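Local coordinates for protein FAD dependent oxidoreductase (Chelativorans sp. BNC1, PDB 6PXS) that oxidises iminodiacetate using a bound FAD, as a member of the DadA oxidoreductase family, a reaction probably tied to bacterial breakdown of EDTA, at residues G12-Y17 and A157-V162; A49-D54 and E104-R109; P134-L139 and I290-A295; N172-L177 and A208-L213. All coordinates share one frame; numbering follows the deposited sequence.

Contact 1 (G12-Y17 and A157-V162); sequences GASAAY and ASMLRV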
loop_
_atom_site.group_PDB
_atom_site.type_symbol
_atom_site.label_atom_id
_atom_site.label_comp_id
_atom_site.label_asym_id
_atom_site.label_seq_id
_atom_site.Cartn_x
_atom_site.Cartn_y
_atom_site.Cartn_z
ATOM N N GLY A 12 17.787 -18.893 -8.596
ATOM C CA GLY A 12 17.073 -19.579 -9.658
ATOM C C GLY A 12 17.050 -18.793 -10.954
ATOM O O GLY A 12 17.030 -19.379 -12.039
ATOM N N ALA A 13 17.052 -17.461 -10.862
ATOM C CA ALA A 13 17.048 -16.641 -12.068
ATOM C C ALA A 13 18.406 -16.670 -12.758
ATOM O O ALA A 13 18.482 -16.718 -13.992
ATOM C CB ALA A 13 16.652 -15.205 -11.725
ATOM N N SER A 14 19.492 -16.645 -11.982
ATOM C CA SER A 14 20.819 -16.728 -12.581
ATOM C C SER A 14 21.028 -18.076 -13.257
ATOM O O SER A 14 21.590 -18.148 -14.356
ATOM C CB SER A 14 21.892 -16.489 -11.519
ATOM O OG SER A 14 23.189 -16.620 -12.078
ATOM N N ALA A 15 20.583 -19.158 -12.615
ATOM C CA ALA A 15 20.687 -20.475 -13.231
ATOM C C ALA A 15 19.940 -20.513 -14.558
ATOM O O ALA A 15 20.483 -20.948 -15.580
ATOM C CB ALA A 15 20.151 -21.542 -12.277
ATOM N N ALA A 16 18.688 -20.057 -14.561
ATOM C CA ALA A 16 17.931 -19.997 -15.807
ATOM C C ALA A 16 18.648 -19.138 -16.840
ATOM O O ALA A 16 18.748 -19.514 -18.013
ATOM C CB ALA A 16 16.529 -19.452 -15.540
ATOM N N TYR A 17 19.155 -17.978 -16.417
ATOM C CA TYR A 17 19.828 -17.077 -17.346
ATOM C C TYR A 17 21.003 -17.759 -18.033
ATOM O O TYR A 17 21.243 -17.539 -19.226
ATOM C CB TYR A 17 20.289 -15.827 -16.600
ATOM C CG TYR A 17 21.270 -14.964 -17.360
ATOM C CD1 TYR A 17 20.838 -14.094 -18.353
ATOM C CD2 TYR A 17 22.626 -15.005 -17.071
ATOM C CE1 TYR A 17 21.732 -13.298 -19.043
ATOM C CE2 TYR A 17 23.527 -14.212 -17.755
ATOM C CZ TYR A 17 23.074 -13.361 -18.739
ATOM O OH TYR A 17 23.971 -12.570 -19.422
ATOM N N ALA A 157 15.349 -9.806 -12.098
ATOM C CA ALA A 157 14.311 -9.623 -13.106
ATOM C C ALA A 157 14.908 -9.598 -14.508
ATOM O O ALA A 157 14.408 -10.265 -15.421
ATOM C CB ALA A 157 13.536 -8.335 -12.830
ATOM N N SER A 158 15.985 -8.830 -14.696
ATOM C CA SER A 158 16.588 -8.717 -16.019
ATOM C C SER A 158 17.120 -10.060 -16.502
ATOM O O SER A 158 16.973 -10.406 -17.680
ATOM C CB SER A 158 17.702 -7.673 -15.993
ATOM O OG SER A 158 17.177 -6.394 -15.686
ATOM N N MET A 159 17.743 -10.829 -15.607
ATOM C CA MET A 159 18.222 -12.156 -15.984
ATOM C C MET A 159 17.081 -13.016 -16.512
ATOM O O MET A 159 17.199 -13.646 -17.570
ATOM C CB MET A 159 18.895 -12.826 -14.789
ATOM C CG MET A 159 20.204 -12.183 -14.376
ATOM S SD MET A 159 21.231 -13.293 -13.399
ATOM C CE MET A 159 22.113 -12.112 -12.391
ATOM N N LEU A 160 15.964 -13.058 -15.781
ATOM C CA LEU A 160 14.800 -13.794 -16.262
ATOM C C LEU A 160 14.359 -13.290 -17.630
ATOM O O LEU A 160 14.066 -14.087 -18.529
ATOM C CB LEU A 160 13.656 -13.677 -15.256
ATOM C CG LEU A 160 13.804 -14.506 -13.981
ATOM C CD1 LEU A 160 12.752 -14.104 -12.959
ATOM C CD2 LEU A 160 13.699 -15.989 -14.296
ATOM N N ARG A 161 14.307 -11.969 -17.807
ATOM C CA ARG A 161 13.898 -11.413 -19.092
ATOM C C ARG A 161 14.792 -11.918 -20.217
ATOM O O ARG A 161 14.304 -12.315 -21.283
ATOM C CB ARG A 161 13.911 -9.886 -19.027
ATOM C CG ARG A 161 12.552 -9.290 -18.696
ATOM C CD ARG A 161 12.589 -7.773 -18.597
ATOM N NE ARG A 161 12.435 -7.322 -17.214
ATOM C CZ ARG A 161 13.359 -6.672 -16.510
ATOM N NH1 ARG A 161 14.531 -6.354 -17.045
ATOM N NH2 ARG A 161 13.098 -6.323 -15.259
ATOM N N VAL A 162 16.109 -11.916 -20.000
ATOM C CA VAL A 162 17.022 -12.427 -21.017
ATOM C C VAL A 162 16.819 -13.925 -21.209
ATOM O O VAL A 162 16.931 -14.443 -22.327
ATOM C CB VAL A 162 18.479 -12.103 -20.643
ATOM C CG1 VAL A 162 19.433 -12.760 -21.628
ATOM C CG2 VAL A 162 18.697 -10.600 -20.604
#
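Tyr17 and Met159 meet with their side chains roughly perpendicular, between two helical segments whose axes approach to 8.2 Å and diverge by 29°. The sulfur-aromatic part is a Met-aromatic contact: Met159 SD lies 4.8 Å from the centroid of the Tyr17 ring, oblique to it, while Met159 CG sits over one ring face. Extended beyond CG, the methionine also lays SD against Ser14 CA, at 3.6 Å. The remaining contacts are apolar. Val162 works at the rim of the tyrosine, its CG1 3.5 Å from Tyr17 CE1 and near the ring plane; CG of Tyr17 anti to the backbone N (chi1 167°) swings the ring over to the valine. Toward the N-terminal end Ala13 CB rests on the branch of Leu160, 3.7 Å from Leu160 CG. Ser14 OG bonds outside the contact, to Pro341 O. Leu71 of helix 55-76 touches both Tyr17 and Met159, and Ile28 of strand 26-29 backs Leu160. Gly12 and its position on helix 10-20, just after strand 3-6, fit the GxGxxG helix of a Rossmann-type FAD-binding fold, packed beside helix 152-164, which leads into edge strand 169-171 of the same sheet.

Contact 2 (A49-D54 and E104-R109); sequences ATEADD and EGRISR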
loop_
_atom_site.group_PDB
_atom_site.type_symbol
_atom_site.label_atom_id
_atom_site.label_comp_id
_atom_site.label_asym_id
_atom_site.label_seq_id
_atom_site.Cartn_x
_atom_site.Cartn_y
_atom_site.Cartn_z
ATOM N N ALA A 49 35.876 -6.442 3.259
ATOM C CA ALA A 49 35.823 -5.982 4.640
ATOM C C ALA A 49 35.103 -6.951 5.567
ATOM O O ALA A 49 34.931 -6.640 6.748
ATOM C CB ALA A 49 35.141 -4.613 4.710
ATOM N N THR A 50 34.686 -8.114 5.071
ATOM C CA THR A 50 33.883 -9.017 5.883
ATOM C C THR A 50 34.683 -9.531 7.072
ATOM O O THR A 50 35.875 -9.829 6.964
ATOM C CB THR A 50 33.389 -10.194 5.042
ATOM O OG1 THR A 50 32.691 -9.697 3.895
ATOM C CG2 THR A 50 32.449 -11.073 5.856
ATOM N N GLU A 51 34.006 -9.635 8.217
ATOM C CA GLU A 51 34.635 -10.157 9.422
ATOM C C GLU A 51 34.682 -11.679 9.419
ATOM O O GLU A 51 35.565 -12.270 10.050
ATOM C CB GLU A 51 33.880 -9.657 10.657
ATOM C CG GLU A 51 34.694 -9.669 11.941
ATOM C CD GLU A 51 33.902 -9.164 13.132
ATOM O OE1 GLU A 51 32.713 -8.819 12.956
ATOM O OE2 GLU A 51 34.468 -9.110 14.245
ATOM N N ALA A 52 33.754 -12.325 8.718
ATOM C CA ALA A 52 33.695 -13.779 8.672
ATOM C C ALA A 52 34.804 -14.305 7.772
ATOM O O ALA A 52 34.829 -14.010 6.573
ATOM C CB ALA A 52 32.330 -14.242 8.170
ATOM N N ASP A 53 35.726 -15.071 8.351
ATOM C CA ASP A 53 36.816 -15.700 7.609
ATOM C C ASP A 53 36.524 -17.196 7.502
ATOM O O ASP A 53 36.991 -18.004 8.304
ATOM C CB ASP A 53 38.178 -15.423 8.289
ATOM C CG ASP A 53 38.152 -15.681 9.783
ATOM O OD1 ASP A 53 37.072 -16.018 10.314
ATOM O OD2 ASP A 53 39.213 -15.546 10.430
ATOM N N ASP A 54 35.740 -17.557 6.493
ATOM C CA ASP A 54 35.480 -18.957 6.157
ATOM C C ASP A 54 35.958 -19.199 4.732
ATOM O O ASP A 54 35.343 -18.676 3.782
ATOM C CB ASP A 54 33.995 -19.290 6.288
ATOM C CG ASP A 54 33.683 -20.728 5.911
ATOM O OD1 ASP A 54 34.633 -21.521 5.743
ATOM O OD2 ASP A 54 32.486 -21.066 5.780
ATOM N N GLU A 104 41.516 -2.451 8.993
ATOM C CA GLU A 104 42.440 -2.065 7.933
ATOM C C GLU A 104 43.415 -3.190 7.615
ATOM O O GLU A 104 43.822 -3.353 6.459
ATOM C CB GLU A 104 43.201 -0.801 8.335
ATOM C CG GLU A 104 44.080 -0.220 7.233
ATOM C CD GLU A 104 44.885 0.980 7.698
ATOM O OE1 GLU A 104 45.598 1.579 6.866
ATOM O OE2 GLU A 104 44.805 1.322 8.897
ATOM N N GLY A 105 43.795 -3.979 8.621
ATOM C CA GLY A 105 44.680 -5.104 8.369
ATOM C C GLY A 105 44.014 -6.187 7.541
ATOM O O GLY A 105 44.570 -6.648 6.540
ATOM N N ARG A 106 42.814 -6.609 7.948
ATOM C CA ARG A 106 42.100 -7.632 7.190
ATOM C C ARG A 106 41.900 -7.204 5.743
ATOM O O ARG A 106 42.089 -8.005 4.819
ATOM C CB ARG A 106 40.751 -7.932 7.843
ATOM C CG ARG A 106 40.820 -8.816 9.079
ATOM C CD ARG A 106 39.501 -9.541 9.294
ATOM N NE ARG A 106 38.366 -8.618 9.309
ATOM C CZ ARG A 106 37.747 -8.185 10.406
ATOM N NH1 ARG A 106 38.133 -8.586 11.612
ATOM N NH2 ARG A 106 36.727 -7.345 10.294
ATOM N N ILE A 107 41.518 -5.945 5.525
ATOM C CA ILE A 107 41.251 -5.476 4.168
ATOM C C ILE A 107 42.529 -5.491 3.340
ATOM O O ILE A 107 42.549 -5.991 2.209
ATOM C CB ILE A 107 40.620 -4.073 4.199
ATOM C CG1 ILE A 107 39.267 -4.110 4.912
ATOM C CG2 ILE A 107 40.467 -3.535 2.782
ATOM C CD1 ILE A 107 38.725 -2.741 5.266
ATOM N N SER A 108 43.612 -4.935 3.887
ATOM C CA SER A 108 44.867 -4.871 3.146
ATOM C C SER A 108 45.311 -6.260 2.702
ATOM O O SER A 108 45.683 -6.464 1.540
ATOM C CB SER A 108 45.945 -4.212 4.005
ATOM O OG SER A 108 46.129 -4.919 5.217
ATOM N N ARG A 109 45.276 -7.231 3.616
ATOM C CA ARG A 109 45.693 -8.584 3.266
ATOM C C ARG A 109 44.855 -9.141 2.123
ATOM O O ARG A 109 45.367 -9.873 1.268
ATOM C CB ARG A 109 45.606 -9.490 4.494
ATOM C CG ARG A 109 46.650 -9.174 5.555
ATOM C CD ARG A 109 46.606 -10.160 6.711
ATOM N NE ARG A 109 45.437 -9.965 7.566
ATOM C CZ ARG A 109 45.369 -9.079 8.558
ATOM N NH1 ARG A 109 46.403 -8.289 8.827
ATOM N NH2 ARG A 109 44.262 -8.980 9.280
#
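Glu51 and Arg106 make the close-packed part of this contact, with Ala49 and Ile107 as its buried apolar side and the charged ends as its loose one. Arg106 leaves helix 97-111 toward the loop and bends at chi3 (-53°), bringing its guanidinium alongside the loop backbone. Glu51 covers one face of that flat group with its aliphatic part: Glu51 CG is 3.5 Å from Arg106 NH2, and Glu51 CA stands over the same plane near its rim. On the inner side Ile107 CG1 lies 3.9 Å from Ala49 CA, and its terminal CD1 reaches 4.1 Å from Ala49 CB; CG1 stands anti to the carbonyl carbon (chi1 -63°), which carries this branch to the alanine. Val120 of a loop and Ile144 of strand 141-144 pack on the same isoleucine, so the joint continues into the protein interior. The loop carbonyls come close without bonding: Thr50 O is 3.6 Å from Arg106 NE, in an oblique position, and Ala49 O lies at the guanidinium edge, 4.0 Å from Arg106 NH2. Outward the charged ends stay apart, with Glu51 OE2 4.5 Å from Arg106 NH1, beyond a salt bridge, although carboxylate and guanidinium planes differ by just 26°. Glu51 OE1 has a long, weak ion pair with Arg99. Both Glu51 and Arg106 touch a crystal neighbour, so their poses may partly reflect the lattice. The chemistry implies a loop held by apolar contact and by the glutamate's aliphatic part on the guanidinium face; any attraction between the charges is probably long-range.

Contact 3 (P134-L139 and I290-A295); sequences PLRDDL and IAPGLA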
loop_
_atom_site.group_PDB
_atom_site.type_symbol
_atom_site.label_atom_id
_atom_site.label_comp_id
_atom_site.label_asym_id
_atom_site.label_seq_id
_atom_site.Cartn_x
_atom_site.Cartn_y
_atom_site.Cartn_z
ATOM N N PRO A 134 25.510 13.021 5.034
ATOM C CA PRO A 134 24.789 12.838 6.307
ATOM C C PRO A 134 25.620 12.203 7.418
ATOM O O PRO A 134 25.152 12.175 8.564
ATOM C CB PRO A 134 23.596 11.950 5.923
ATOM C CG PRO A 134 23.941 11.358 4.620
ATOM C CD PRO A 134 24.810 12.350 3.923
ATOM N N LEU A 135 26.823 11.708 7.133
ATOM C CA LEU A 135 27.653 11.122 8.175
ATOM C C LEU A 135 28.134 12.189 9.155
ATOM O O LEU A 135 28.080 13.394 8.887
ATOM C CB LEU A 135 28.863 10.408 7.568
ATOM C CG LEU A 135 28.617 9.077 6.855
ATOM C CD1 LEU A 135 29.923 8.538 6.294
ATOM C CD2 LEU A 135 27.984 8.059 7.789
ATOM N N ARG A 136 28.611 11.729 10.310
ATOM C CA ARG A 136 29.212 12.633 11.279
ATOM C C ARG A 136 30.580 13.096 10.791
ATOM O O ARG A 136 31.311 12.358 10.125
ATOM C CB ARG A 136 29.355 11.951 12.642
ATOM C CG ARG A 136 28.083 11.312 13.177
ATOM C CD ARG A 136 28.151 11.133 14.691
ATOM N NE ARG A 136 29.426 10.566 15.130
ATOM C CZ ARG A 136 29.658 9.269 15.326
ATOM N NH1 ARG A 136 28.703 8.369 15.126
ATOM N NH2 ARG A 136 30.859 8.871 15.725
ATOM N N ASP A 137 30.929 14.336 11.134
ATOM C CA ASP A 137 32.202 14.898 10.700
ATOM C C ASP A 137 33.394 14.342 11.469
ATOM O O ASP A 137 34.535 14.593 11.068
ATOM C CB ASP A 137 32.174 16.424 10.832
ATOM C CG ASP A 137 31.851 16.886 12.244
ATOM O OD1 ASP A 137 32.623 16.566 13.172
ATOM O OD2 ASP A 137 30.826 17.578 12.422
ATOM N N ASP A 138 33.167 13.596 12.549
ATOM C CA ASP A 138 34.242 13.106 13.400
ATOM C C ASP A 138 34.618 11.660 13.108
ATOM O O ASP A 138 35.351 11.052 13.894
ATOM C CB ASP A 138 33.848 13.240 14.872
ATOM C CG ASP A 138 32.738 12.284 15.264
ATOM O OD1 ASP A 138 31.692 12.278 14.584
ATOM O OD2 ASP A 138 32.919 11.531 16.244
ATOM N N LEU A 139 34.145 11.096 12.002
ATOM C CA LEU A 139 34.311 9.676 11.719
ATOM C C LEU A 139 35.515 9.462 10.811
ATOM O O LEU A 139 35.571 10.009 9.704
ATOM C CB LEU A 139 33.049 9.106 11.071
ATOM C CG LEU A 139 31.838 8.955 11.993
ATOM C CD1 LEU A 139 30.577 8.692 11.186
ATOM C CD2 LEU A 139 32.065 7.836 12.996
ATOM N N ILE A 290 25.238 6.878 13.097
ATOM C CA ILE A 290 26.405 7.271 12.313
ATOM C C ILE A 290 26.083 8.299 11.237
ATOM O O ILE A 290 27.012 8.837 10.613
ATOM C CB ILE A 290 27.060 6.045 11.644
ATOM C CG1 ILE A 290 26.089 5.376 10.665
ATOM C CG2 ILE A 290 27.514 5.050 12.703
ATOM C CD1 ILE A 290 26.739 4.334 9.774
ATOM N N ALA A 291 24.807 8.592 10.995
ATOM C CA ALA A 291 24.396 9.500 9.922
ATOM C C ALA A 291 23.244 10.367 10.406
ATOM O O ALA A 291 22.090 10.181 10.003
ATOM C CB ALA A 291 24.006 8.716 8.669
ATOM N N PRO A 292 23.526 11.340 11.274
ATOM C CA PRO A 292 22.458 12.243 11.733
ATOM C C PRO A 292 21.792 13.017 10.607
ATOM O O PRO A 292 20.676 13.518 10.794
ATOM C CB PRO A 292 23.183 13.183 12.706
ATOM C CG PRO A 292 24.421 12.447 13.110
ATOM C CD PRO A 292 24.817 11.637 11.918
ATOM N N GLY A 293 22.436 13.134 9.445
ATOM C CA GLY A 293 21.837 13.858 8.338
ATOM C C GLY A 293 20.580 13.212 7.799
ATOM O O GLY A 293 19.794 13.877 7.116
ATOM N N LEU A 294 20.371 11.930 8.085
ATOM C CA LEU A 294 19.163 11.236 7.664
ATOM C C LEU A 294 17.981 11.500 8.586
ATOM O O LEU A 294 16.909 10.927 8.367
ATOM C CB LEU A 294 19.430 9.729 7.590
ATOM C CG LEU A 294 20.543 9.303 6.629
ATOM C CD1 LEU A 294 20.812 7.808 6.740
ATOM C CD2 LEU A 294 20.195 9.681 5.195
ATOM N N ALA A 295 18.147 12.361 9.594
ATOM C CA ALA A 295 17.105 12.549 10.599
ATOM C C ALA A 295 15.795 12.999 9.965
ATOM O O ALA A 295 14.736 12.411 10.215
ATOM C CB ALA A 295 17.567 13.563 11.645
#
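Pro134 packs its ring on the short 3-10 turn around Gly293: Pro134 CB lies 3.5 Å from Gly293 CA, and Leu294 CG is 4.1 Å from the same Pro134 CB. Next to it Leu135 CD2 reaches Ala291 CB at 4.1 Å. Leu135 CD2 and Leu139 CD1 both pack on Ile290, and Met251 of strand 251-254 touches Leu135, Ala291 and Leu294 alike. Further out the backbones join. Gly293 N donates to Pro134 O over 3.0 Å; a weak bond runs from Arg136 N to Ile290 O. At the polar edge Arg136 CG lies 3.5 Å from Pro292 CD, the arginine passing across the proline ring. Its bend at chi3 (-46°) turns the guanidinium back over the type I turn 136-139, where NE forms a salt bridge with Asp138 OD1 at 2.9 Å, on the syn lone pair but tilted 20° from the guanidinium plane. Arg136 NH1 also bonds to Gly289 O. Both carbonyls, Gly289 O and Ile290 O, lie at the C-terminal end of helix 277-290, so a positive charge there would plausibly offset the helix dipole, while Asp138 would partly neutralise the arginine.

Contact 4 (N172-L177 and A208-L213); sequences NDYVSL and AQILAL. With FAD (flavin-adenine dinucleotide), chain E.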
loop_
_atom_site.group_PDB
_atom_site.type_symbol
_atom_site.label_atom_id
_atom_site.label_comp_id
_atom_site.label_asym_id
_atom_site.label_seq_id
_atom_site.Cartn_x
_atom_site.Cartn_y
_atom_site.Cartn_z
ATOM N N ASN A 172 3.657 -18.617 -12.498
ATOM C CA ASN A 172 3.388 -18.472 -11.072
ATOM C C ASN A 172 2.602 -19.698 -10.623
ATOM O O ASN A 172 1.438 -19.869 -11.001
ATOM C CB ASN A 172 2.621 -17.184 -10.786
ATOM C CG ASN A 172 2.552 -16.861 -9.305
ATOM O OD1 ASN A 172 1.535 -17.093 -8.651
ATOM N ND2 ASN A 172 3.639 -16.320 -8.768
ATOM N N ASP A 173 3.237 -20.549 -9.825
ATOM C CA ASP A 173 2.621 -21.802 -9.412
ATOM C C ASP A 173 3.402 -22.358 -8.231
ATOM O O ASP A 173 4.545 -21.967 -7.980
ATOM C CB ASP A 173 2.587 -22.809 -10.569
ATOM C CG ASP A 173 1.593 -23.928 -10.341
ATOM O OD1 ASP A 173 0.890 -23.898 -9.310
ATOM O OD2 ASP A 173 1.513 -24.837 -11.195
ATOM N N TYR A 174 2.763 -23.273 -7.505
ATOM C CA TYR A 174 3.374 -23.957 -6.372
ATOM C C TYR A 174 3.476 -25.435 -6.713
ATOM O O TYR A 174 2.456 -26.091 -6.946
ATOM C CB TYR A 174 2.559 -23.750 -5.093
ATOM C CG TYR A 174 3.237 -24.258 -3.838
ATOM C CD1 TYR A 174 4.213 -23.501 -3.200
ATOM C CD2 TYR A 174 2.897 -25.486 -3.285
ATOM C CE1 TYR A 174 4.835 -23.957 -2.051
ATOM C CE2 TYR A 174 3.513 -25.951 -2.137
ATOM C CZ TYR A 174 4.481 -25.182 -1.523
ATOM O OH TYR A 174 5.099 -25.638 -0.379
ATOM N N VAL A 175 4.703 -25.951 -6.749
ATOM C CA VAL A 175 4.964 -27.334 -7.115
ATOM C C VAL A 175 5.549 -28.060 -5.909
ATOM O O VAL A 175 5.952 -27.450 -4.917
ATOM C CB VAL A 175 5.903 -27.449 -8.331
ATOM C CG1 VAL A 175 5.287 -26.760 -9.538
ATOM C CG2 VAL A 175 7.274 -26.865 -8.009
ATOM N N SER A 176 5.591 -29.388 -6.011
ATOM C CA SER A 176 6.093 -30.228 -4.932
ATOM C C SER A 176 7.055 -31.271 -5.488
ATOM O O SER A 176 7.429 -31.211 -6.664
ATOM C CB SER A 176 4.931 -30.897 -4.198
ATOM O OG SER A 176 5.347 -31.426 -2.951
ATOM N N LEU A 177 7.458 -32.229 -4.655
ATOM C CA LEU A 177 8.413 -33.255 -5.048
ATOM C C LEU A 177 8.039 -34.581 -4.405
ATOM O O LEU A 177 7.564 -34.614 -3.267
ATOM C CB LEU A 177 9.843 -32.875 -4.636
ATOM C CG LEU A 177 10.434 -31.606 -5.255
ATOM C CD1 LEU A 177 11.772 -31.278 -4.612
ATOM C CD2 LEU A 177 10.591 -31.758 -6.760
ATOM N N ALA A 208 13.590 -26.405 2.230
ATOM C CA ALA A 208 13.491 -27.538 3.142
ATOM C C ALA A 208 12.075 -28.091 3.223
ATOM O O ALA A 208 11.902 -29.270 3.553
ATOM C CB ALA A 208 13.970 -27.128 4.536
ATOM N N GLN A 209 11.062 -27.275 2.919
ATOM C CA GLN A 209 9.681 -27.728 3.054
ATOM C C GLN A 209 9.348 -28.818 2.046
ATOM O O GLN A 209 8.651 -29.784 2.380
ATOM C CB GLN A 209 8.721 -26.549 2.893
ATOM C CG GLN A 209 8.792 -25.528 4.014
ATOM C CD GLN A 209 7.790 -24.404 3.840
ATOM O OE1 GLN A 209 7.180 -24.258 2.780
ATOM N NE2 GLN A 209 7.613 -23.604 4.884
ATOM N N ILE A 210 9.827 -28.684 0.810
ATOM C CA ILE A 210 9.477 -29.634 -0.243
ATOM C C ILE A 210 10.564 -30.690 -0.404
ATOM O O ILE A 210 10.290 -31.803 -0.865
ATOM C CB ILE A 210 9.214 -28.915 -1.581
ATOM C CG1 ILE A 210 10.430 -28.089 -2.010
ATOM C CG2 ILE A 210 7.981 -28.033 -1.468
ATOM C CD1 ILE A 210 10.357 -27.606 -3.449
ATOM N N LEU A 211 11.802 -30.359 -0.034
ATOM C CA LEU A 211 12.870 -31.349 -0.123
ATOM C C LEU A 211 12.705 -32.441 0.925
ATOM O O LEU A 211 13.128 -33.582 0.701
ATOM C CB LEU A 211 14.236 -30.677 0.030
ATOM C CG LEU A 211 14.688 -29.763 -1.110
ATOM C CD1 LEU A 211 15.999 -29.083 -0.744
ATOM C CD2 LEU A 211 14.830 -30.536 -2.416
ATOM N N ALA A 212 12.095 -32.118 2.069
ATOM C CA ALA A 212 11.859 -33.126 3.094
ATOM C C ALA A 212 10.990 -34.265 2.586
ATOM O O ALA A 212 11.005 -35.352 3.171
ATOM C CB ALA A 212 11.210 -32.488 4.323
ATOM N N LEU A 213 10.232 -34.041 1.509
ATOM C CA LEU A 213 9.411 -35.099 0.934
ATOM C C LEU A 213 10.248 -36.232 0.357
ATOM O O LEU A 213 9.718 -37.324 0.128
ATOM C CB LEU A 213 8.506 -34.519 -0.155
ATOM C CG LEU A 213 7.716 -33.266 0.232
ATOM C CD1 LEU A 213 6.845 -32.797 -0.921
ATOM C CD2 LEU A 213 6.874 -33.520 1.467
HETATM P PA FAD E . 14.558 -16.224 -2.770
HETATM O O1A FAD E . 13.673 -16.136 -1.584
HETATM O O2A FAD E . 14.881 -14.874 -3.415
HETATM O O5B FAD E . 13.979 -17.196 -3.858
HETATM C C5B FAD E . 13.087 -18.273 -3.504
HETATM C C4B FAD E . 11.957 -18.307 -4.500
HETATM O O4B FAD E . 11.469 -19.663 -4.634
HETATM C C3B FAD E . 10.746 -17.453 -4.121
HETATM O O3B FAD E . 10.223 -16.794 -5.268
HETATM C C2B FAD E . 9.763 -18.486 -3.566
HETATM O O2B FAD E . 8.409 -18.070 -3.696
HETATM C C1B FAD E . 10.068 -19.670 -4.477
HETATM N N9A FAD E . 9.664 -20.967 -3.943
HETATM C C8A FAD E . 10.038 -21.528 -2.752
HETATM N N7A FAD E . 9.512 -22.710 -2.531
HETATM C C5A FAD E . 8.737 -22.940 -3.658
HETATM C C6A FAD E . 7.920 -24.019 -4.045
HETATM N N6A FAD E . 7.738 -25.117 -3.306
HETATM N N1A FAD E . 7.284 -23.929 -5.234
HETATM C C2A FAD E . 7.458 -22.835 -5.980
HETATM N N3A FAD E . 8.203 -21.759 -5.716
HETATM C C4A FAD E . 8.820 -21.873 -4.535
HETATM N N1 FAD E . 22.803 -10.186 -0.015
HETATM C C2 FAD E . 23.886 -9.476 -0.446
HETATM O O2 FAD E . 24.762 -9.994 -1.148
HETATM N N3 FAD E . 24.016 -8.142 -0.101
HETATM C C4 FAD E . 23.133 -7.417 0.672
HETATM O O4 FAD E . 23.355 -6.232 0.915
HETATM C C4X FAD E . 21.987 -8.181 1.129
HETATM N N5 FAD E . 21.101 -7.573 1.866
HETATM C C5X FAD E . 20.006 -8.301 2.302
HETATM C C6 FAD E . 19.049 -7.665 3.092
HETATM C C7 FAD E . 17.928 -8.350 3.552
HETATM C C7M FAD E . 16.917 -7.629 4.403
HETATM C C8 FAD E . 17.761 -9.704 3.224
HETATM C C8M FAD E . 16.560 -10.474 3.710
HETATM C C9 FAD E . 18.714 -10.341 2.436
HETATM C C9A FAD E . 19.832 -9.653 1.974
HETATM N N10 FAD E . 20.812 -10.272 1.171
HETATM C C10 FAD E . 21.909 -9.563 0.734
HETATM C "C1'" FAD E . 20.697 -11.692 0.802
HETATM C "C2'" FAD E . 19.900 -11.921 -0.480
HETATM O "O2'" FAD E . 18.782 -11.034 -0.534
HETATM C "C3'" FAD E . 19.395 -13.364 -0.501
HETATM O "O3'" FAD E . 20.429 -14.227 -0.042
HETATM C "C4'" FAD E . 18.937 -13.856 -1.874
HETATM O "O4'" FAD E . 17.914 -12.989 -2.360
HETATM C "C5'" FAD E . 18.430 -15.281 -1.813
HETATM O "O5'" FAD E . 17.922 -15.661 -3.108
HETATM P P FAD E . 17.200 -17.042 -3.322
HETATM O O1P FAD E . 18.083 -18.156 -2.750
HETATM O O2P FAD E . 16.768 -17.234 -4.730
HETATM O O3P FAD E . 15.931 -16.911 -2.374
#
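Tyr174 and Ile210 meet around the adenine amino group of FAD, which sits in the corner they form and takes part in their junction. FAD N6A is 3.4 Å from Tyr174 CE1 and 3.5 Å from Ile210 CG2, and it donates a weak, nearly straight hydrogen bond (166°) to Val175 O. The adenine and phenol planes run nearly parallel but displaced, with N6A set obliquely off the tyrosine ring. Tyr174 and Ile210 run antiparallel past one another, Tyr174 OH ending 3.9 Å from Ile210 CG2. In Ile210, CG1 takes the crowded position between backbone N and carbonyl carbon (chi1 57°), which sends CD1 both to FAD N6A, 3.6 Å away, and to Leu177 CD1, 4.1 Å away. Leu177 continues the apolar layer: its chain runs abreast of that of Leu211, with Leu177 CD1 3.8 Å from Leu211 CD2. Ile6 of strand 3-6 touches Val175, Leu177 and Ile210. A neighbouring subunit reaches in too: its His33 meets the Tyr174 ring edge-to-face, and its Gln209 NE2 bonds to Tyr174 O. Within this contact the amino group is met by van der Waals contacts and one weak bond to Val175 O, consistent with modest polar recognition here, in a pocket whose tyrosine wall is braced across the subunit interface.

From the N terminus, helix 10-20 opens contact 1, and the loop 49-54 opens contact 2, which closes first, at helix 97-111, and lies wholly within the span of contact 1. Contact 3 then opens at 134-139, before contact 1 closes at 157-162, so the two cross. Contact 4 follows in series after contact 1, running from 172-177 to 208-213, entirely inside the span of contact 3, which closes last, at 290-295. Contacts 1 and 4, centres about 20 Å apart, tie up the nucleotide-binding side; contacts 2 and 3, centres about 25 Å apart, join loops to helices and turns at the far side, across the chain's centre.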